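Local coordinates for cell division control protein 53 (Saccharomyces cerevisiae, PDB 3O2P) that serves as the cullin scaffold of SCF E3 ubiquitin ligases, this C-terminal piece being the domain that probably accepts the NEDD8-like modifier, at residues B[22-27]-B[49-54]. Residues are numbered along the deposited sequence; the frame is centred on the assembly and turned at random.
Sequences IFLEAC and AQSHQR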
ATOM      1  N   ILE B  22      20.563  14.561   4.572  1.00 17.86           N
ATOM      2  CA  ILE B  22      21.550  14.151   3.591  1.00 21.84           C
ATOM      3  C   ILE B  22      22.702  13.402   4.263  1.00 24.80           C
ATOM      4  O   ILE B  22      23.218  12.430   3.718  1.00 20.95           O
ATOM      5  CB  ILE B  22      22.092  15.349   2.799  1.00 29.15           C
ATOM      6  CG1 ILE B  22      21.099  15.731   1.695  1.00 28.46           C
ATOM      7  CG2 ILE B  22      23.462  15.019   2.204  1.00 25.92           C
ATOM      8  CD1 ILE B  22      21.384  17.090   1.061  1.00 28.46           C
ATOM      9  N   PHE B  23      23.105  13.848   5.447  1.00 14.71           N
ATOM     10  CA  PHE B  23      24.177  13.149   6.143  1.00 21.20           C
ATOM     11  C   PHE B  23      23.725  11.761   6.597  1.00 24.81           C
ATOM     12  O   PHE B  23      24.447  10.780   6.412  1.00 25.48           O
ATOM     13  CB  PHE B  23      24.708  13.961   7.330  1.00 20.63           C
ATOM     14  CG  PHE B  23      25.667  13.194   8.190  1.00 20.36           C
ATOM     15  CD1 PHE B  23      27.015  13.139   7.878  1.00 28.34           C
ATOM     16  CD2 PHE B  23      25.208  12.498   9.294  1.00 23.80           C
ATOM     17  CE1 PHE B  23      27.897  12.410   8.672  1.00 35.08           C
ATOM     18  CE2 PHE B  23      26.076  11.766  10.088  1.00 32.09           C
ATOM     19  CZ  PHE B  23      27.423  11.718   9.778  1.00 28.83           C
ATOM     20  N   LEU B  24      22.528  11.676   7.178  1.00 16.70           N
ATOM     21  CA  LEU B  24      22.044  10.412   7.720  1.00 21.02           C
ATOM     22  C   LEU B  24      21.738   9.406   6.621  1.00 22.51           C
ATOM     23  O   LEU B  24      21.892   8.203   6.818  1.00 18.72           O
ATOM     24  CB  LEU B  24      20.800  10.615   8.585  1.00 18.08           C
ATOM     25  CG  LEU B  24      20.981  11.374   9.891  1.00 22.59           C
ATOM     26  CD1 LEU B  24      19.626  11.746  10.497  1.00 17.33           C
ATOM     27  CD2 LEU B  24      21.823  10.554  10.856  1.00 19.17           C
ATOM     28  N   GLU B  25      21.295   9.894   5.466  1.00 18.24           N
ATOM     29  CA  GLU B  25      21.050   9.003   4.342  1.00 17.72           C
ATOM     30  C   GLU B  25      22.324   8.313   3.875  1.00 17.12           C
ATOM     31  O   GLU B  25      22.306   7.113   3.604  1.00 23.51           O
ATOM     32  CB  GLU B  25      20.362   9.729   3.180  1.00 10.35           C
ATOM     33  CG  GLU B  25      18.873   9.965   3.429  1.00 17.92           C
ATOM     34  CD  GLU B  25      18.179  10.613   2.239  1.00 22.39           C
ATOM     35  OE1 GLU B  25      18.512  10.259   1.084  1.00 26.33           O
ATOM     36  OE2 GLU B  25      17.308  11.481   2.465  1.00 31.63           O
ATOM     37  N   ALA B  26      23.420   9.062   3.775  1.00 17.16           N
ATOM     38  CA  ALA B  26      24.694   8.465   3.354  1.00 16.62           C
ATOM     39  C   ALA B  26      25.227   7.529   4.433  1.00 22.54           C
ATOM     40  O   ALA B  26      25.779   6.468   4.135  1.00 20.65           O
ATOM     41  CB  ALA B  26      25.708   9.525   3.050  1.00 16.79           C
ATOM     42  N   CYS B  27      25.062   7.920   5.694  1.00 19.01           N
ATOM     43  CA  CYS B  27      25.468   7.052   6.789  1.00 21.19           C
ATOM     44  C   CYS B  27      24.743   5.702   6.696  1.00 25.36           C
ATOM     45  O   CYS B  27      25.362   4.650   6.765  1.00 27.05           O
ATOM     46  CB  CYS B  27      25.181   7.723   8.131  1.00 28.32           C
ATOM     47  SG  CYS B  27      25.759   6.792   9.555  1.00 42.39           S
ATOM     48  N   ALA B  49      25.072   5.983  16.508  1.00 33.81           N
ATOM     49  CA  ALA B  49      26.445   5.855  17.001  1.00 33.51           C
ATOM     50  C   ALA B  49      27.489   6.375  16.008  1.00 28.15           C
ATOM     51  O   ALA B  49      28.476   6.985  16.409  1.00 36.39           O
ATOM     52  CB  ALA B  49      26.753   4.404  17.386  1.00 24.75           C
ATOM     53  N   GLN B  50      27.282   6.127  14.719  1.00 29.96           N
ATOM     54  CA  GLN B  50      28.247   6.551  13.700  1.00 36.71           C
ATOM     55  C   GLN B  50      28.067   8.017  13.334  1.00 34.18           C
ATOM     56  O   GLN B  50      28.967   8.630  12.760  1.00 42.75           O
ATOM     57  CB  GLN B  50      28.167   5.668  12.444  1.00 32.93           C
ATOM     58  CG  GLN B  50      28.640   4.241  12.663  1.00 39.85           C
ATOM     59  CD  GLN B  50      28.808   3.472  11.364  1.00 47.36           C
ATOM     60  OE1 GLN B  50      29.171   4.045  10.340  1.00 48.54           O
ATOM     61  NE2 GLN B  50      28.543   2.165  11.401  1.00 38.41           N
ATOM     62  N   SER B  51      26.910   8.574  13.672  1.00 32.43           N
ATOM     63  CA  SER B  51      26.618   9.963  13.350  1.00 37.91           C
ATOM     64  C   SER B  51      27.034  10.861  14.495  1.00 44.04           C
ATOM     65  O   SER B  51      27.141  12.075  14.335  1.00 33.81           O
ATOM     66  CB  SER B  51      25.127  10.158  13.106  1.00 40.08           C
ATOM     67  OG  SER B  51      24.704   9.417  11.982  1.00 51.58           O
ATOM     68  N   HIS B  52      27.255  10.257  15.655  1.00 54.68           N
ATOM     69  CA  HIS B  52      27.578  11.005  16.864  1.00 55.44           C
ATOM     70  C   HIS B  52      28.783  11.931  16.683  1.00 60.65           C
ATOM     71  O   HIS B  52      28.856  12.989  17.308  1.00 59.76           O
ATOM     72  CB  HIS B  52      27.811  10.042  18.024  1.00 51.55           C
ATOM     73  CG  HIS B  52      27.978  10.720  19.345  1.00 59.17           C
ATOM     74  ND1 HIS B  52      29.180  10.747  20.019  1.00 60.57           N
ATOM     75  CD2 HIS B  52      27.095  11.396  20.115  1.00 62.48           C
ATOM     76  CE1 HIS B  52      29.027  11.408  21.154  1.00 62.19           C
ATOM     77  NE2 HIS B  52      27.774  11.815  21.233  1.00 65.89           N
ATOM     78  N   GLN B  53      29.727  11.528  15.837  1.00 60.64           N
ATOM     79  CA  GLN B  53      30.886  12.362  15.547  1.00 63.92           C
ATOM     80  C   GLN B  53      30.445  13.743  15.071  1.00 59.07           C
ATOM     81  O   GLN B  53      31.031  14.760  15.446  1.00 62.28           O
ATOM     82  CB  GLN B  53      31.741  11.713  14.457  1.00 75.85           C
ATOM     83  CG  GLN B  53      31.543  12.353  13.089  1.00 83.73           C
ATOM     84  CD  GLN B  53      32.008  11.484  11.946  1.00 89.95           C
ATOM     85  OE1 GLN B  53      33.069  10.865  12.011  1.00 94.42           O
ATOM     86  NE2 GLN B  53      31.219  11.443  10.881  1.00 90.94           N
ATOM     87  N   ARG B  54      29.404  13.760  14.241  1.00 52.55           N
ATOM     88  CA  ARG B  54      28.950  14.959  13.543  1.00 42.30           C
ATOM     89  C   ARG B  54      27.890  15.715  14.342  1.00 40.29           C
ATOM     90  O   ARG B  54      28.025  16.910  14.607  1.00 40.14           O
ATOM     91  CB  ARG B  54      28.395  14.564  12.169  1.00 37.35           C
ATOM     92  CG  ARG B  54      28.128  15.716  11.224  1.00 43.33           C
ATOM     93  CD  ARG B  54      29.412  16.270  10.626  1.00 49.04           C
ATOM     94  NE  ARG B  54      30.004  15.371   9.638  1.00 59.27           N
ATOM     95  CZ  ARG B  54      29.684  15.362   8.346  1.00 52.15           C
ATOM     96  NH1 ARG B  54      28.764  16.200   7.883  1.00 46.68           N
ATOM     97  NH2 ARG B  54      30.288  14.515   7.520  1.00 38.33           N
TER
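The Phe23 ring has Arg54 CB over one face and Ser51 and Gln53 at its edge. Arg54 CB makes a CH-pi contact 4.2 Å from the ring centroid, 26° off the normal; beyond it the Arg54 chain, bent at chi2 and chi3, carries the guanidinium to the CD1–CE1 rim of the ring. The two planes stand 56° apart, so this is no flat stack: Phe23 CE1 lies over one guanidinium face, 3.4 Å from Arg54 NH2. At the edge, Ser51 OG is 3.3 Å from Phe23 CE2, and the poorly ordered Gln53 puts NE2 4.0 Å from Phe23 CZ. Ser51 OG also touches Leu24 CD2 at 3.3 Å, while its hydrogen bond goes to Cys47 O, one turn back in its own helix. Cys27 SG packs against Gln50 CB at 3.9 Å. No hydrogen bond joins the segments. An alanine at Phe23 removes the ring, which would probably leave the Arg54 side chain unsupported and open a gap beside Ser51. The contact lays residues 49-54, running out from helix 40-51, against the middle of helix 8-35, within the C-terminal winged-helix neddylation domain; Leu24 also reaches Met61 and Ala65 of helix 59-71.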